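Pab-dependent poly(a)-specific ribonuclease subunit PAN2 (Neurospora crassa, PDB 4CZW) is the catalytic subunit of a deadenylase complex that probably shortens mRNA poly(A) tails, carried here as its ubiquitin-protease-like domain, predicted to be inactive, and its exonuclease domain. Local coordinates at residues Asp494-Lys499 with Val527-Ala532. Residues are numbered along the deposited sequence; the frame is centred on the assembly and turned at random.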
# COMPACT_ATOMS: atom_id res chain seq x y z
N ASP A 494 -6.84 -23.21 -4.65
CA ASP A 494 -7.59 -22.23 -5.42
C ASP A 494 -6.98 -21.97 -6.79
O ASP A 494 -5.77 -21.76 -6.92
CB ASP A 494 -7.68 -20.91 -4.65
CG ASP A 494 -8.43 -21.06 -3.34
OD1 ASP A 494 -9.26 -21.97 -3.22
OD2 ASP A 494 -8.17 -20.25 -2.42
N TYR A 495 -7.83 -21.98 -7.81
CA TYR A 495 -7.45 -21.52 -9.14
C TYR A 495 -7.92 -20.08 -9.29
O TYR A 495 -8.97 -19.71 -8.76
CB TYR A 495 -8.04 -22.41 -10.23
CG TYR A 495 -7.35 -23.75 -10.37
CD1 TYR A 495 -7.41 -24.70 -9.36
CD2 TYR A 495 -6.64 -24.07 -11.53
CE1 TYR A 495 -6.79 -25.93 -9.50
CE2 TYR A 495 -6.01 -25.29 -11.67
CZ TYR A 495 -6.09 -26.22 -10.65
OH TYR A 495 -5.46 -27.43 -10.78
N ILE A 496 -7.14 -19.26 -9.99
CA ILE A 496 -7.41 -17.83 -10.03
C ILE A 496 -8.12 -17.39 -11.31
O ILE A 496 -7.62 -17.59 -12.41
CB ILE A 496 -6.10 -17.02 -9.90
CG1 ILE A 496 -5.30 -17.51 -8.70
CG2 ILE A 496 -6.40 -15.54 -9.79
CD1 ILE A 496 -6.07 -17.48 -7.40
N HIS A 497 -9.29 -16.78 -11.14
CA HIS A 497 -9.98 -16.15 -12.25
C HIS A 497 -9.26 -14.86 -12.61
O HIS A 497 -9.55 -13.80 -12.06
CB HIS A 497 -11.45 -15.87 -11.91
CG HIS A 497 -12.24 -15.30 -13.04
ND1 HIS A 497 -11.74 -15.19 -14.32
CD2 HIS A 497 -13.49 -14.79 -13.08
CE1 HIS A 497 -12.65 -14.65 -15.10
NE2 HIS A 497 -13.73 -14.39 -14.38
N ILE A 498 -8.32 -14.96 -13.54
CA ILE A 498 -7.48 -13.82 -13.91
C ILE A 498 -8.19 -12.91 -14.91
O ILE A 498 -8.60 -13.34 -15.98
CB ILE A 498 -6.15 -14.30 -14.51
CG1 ILE A 498 -5.42 -15.19 -13.50
CG2 ILE A 498 -5.29 -13.12 -14.92
CD1 ILE A 498 -4.17 -15.83 -14.04
N LYS A 499 -8.33 -11.64 -14.53
CA LYS A 499 -9.02 -10.66 -15.36
C LYS A 499 -8.07 -9.96 -16.32
O LYS A 499 -8.38 -8.90 -16.86
CB LYS A 499 -9.73 -9.63 -14.47
CG LYS A 499 -10.84 -10.22 -13.61
CD LYS A 499 -10.62 -9.92 -12.14
CE LYS A 499 -10.64 -8.42 -11.86
NZ LYS A 499 -10.48 -8.12 -10.41
N VAL A 527 -11.57 -18.85 -8.02
CA VAL A 527 -11.90 -17.68 -7.21
C VAL A 527 -11.22 -16.42 -7.74
O VAL A 527 -10.36 -16.48 -8.62
CB VAL A 527 -11.50 -17.88 -5.74
CG1 VAL A 527 -12.28 -19.04 -5.13
CG2 VAL A 527 -10.00 -18.12 -5.62
N SER A 528 -11.61 -15.27 -7.19
CA SER A 528 -11.00 -14.00 -7.54
C SER A 528 -9.61 -13.90 -6.91
O SER A 528 -9.35 -14.52 -5.88
CB SER A 528 -11.88 -12.83 -7.10
OG SER A 528 -11.89 -12.71 -5.69
N PRO A 529 -8.70 -13.12 -7.54
CA PRO A 529 -7.33 -12.96 -7.05
C PRO A 529 -7.24 -12.54 -5.58
O PRO A 529 -6.44 -13.10 -4.83
CB PRO A 529 -6.77 -11.86 -7.96
CG PRO A 529 -7.53 -12.01 -9.22
CD PRO A 529 -8.92 -12.42 -8.82
N LYS A 530 -8.05 -11.56 -5.19
CA LYS A 530 -8.01 -11.04 -3.83
C LYS A 530 -8.58 -12.04 -2.83
O LYS A 530 -8.18 -12.06 -1.66
CB LYS A 530 -8.77 -9.71 -3.75
CG LYS A 530 -8.73 -9.02 -2.40
CD LYS A 530 -10.08 -9.09 -1.71
CE LYS A 530 -10.10 -8.25 -0.45
NZ LYS A 530 -11.45 -8.19 0.17
N THR A 531 -9.50 -12.88 -3.29
CA THR A 531 -10.10 -13.89 -2.43
C THR A 531 -9.06 -14.91 -1.99
O THR A 531 -8.99 -15.26 -0.81
CB THR A 531 -11.26 -14.62 -3.15
OG1 THR A 531 -12.26 -13.68 -3.54
CG2 THR A 531 -11.88 -15.66 -2.23
N ALA A 532 -8.26 -15.38 -2.93
CA ALA A 532 -7.21 -16.35 -2.63
C ALA A 532 -6.08 -15.70 -1.84
O ALA A 532 -5.52 -16.31 -0.93
CB ALA A 532 -6.67 -16.95 -3.91
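Ile-496 places its two branches through its torsions: with chi1 at -51°, CG2 lies anti to the backbone N and reaches Pro-529, while CG1, turned back by a chi2 of -56°, carries CD1 to Ala-532. CG2 of Ile-496 meets Pro-529 CG at 3.8 Å, and its CD1 comes to 3.6 Å from Ala-532 CB. A branched isoleucine can thus touch the helix at its first turn in two places, and the small methyl of Ala-532 probably lets the helix lie close to the strand. Alongside this packing the backbones pair in parallel, Ile-496 and Val-527 pointing to the same face of the sheet, the one the helix start lies against: Val-527 N donates to Tyr-495 O (2.8 Å), and His-497 N donates to Val-527 O (2.8 Å), both bonds nearly straight. Val-527, beta-branched and at home in a strand, sets CG2 3.8 Å from Asp-494 CB. The carboxylate of Asp-494 passes Ala-532 and forms a salt bridge with Lys-535, further along the helix. Pro-529, whose closed ring suits a helix's first turn, follows Ser-528, the N-cap, whose OG accepts a weak bond from Thr-531 N. In the exonuclease domain's RNase H-like sheet, strand 471-481 flanks strand 490-496 on its other side; strand 525-527 leads into helix 529-541, whose Lys-530 bonds to the carbonyls of Cys-75 and Ala-77, linking this domain to the zinc-binding loop of the ubiquitin-protease-like domain.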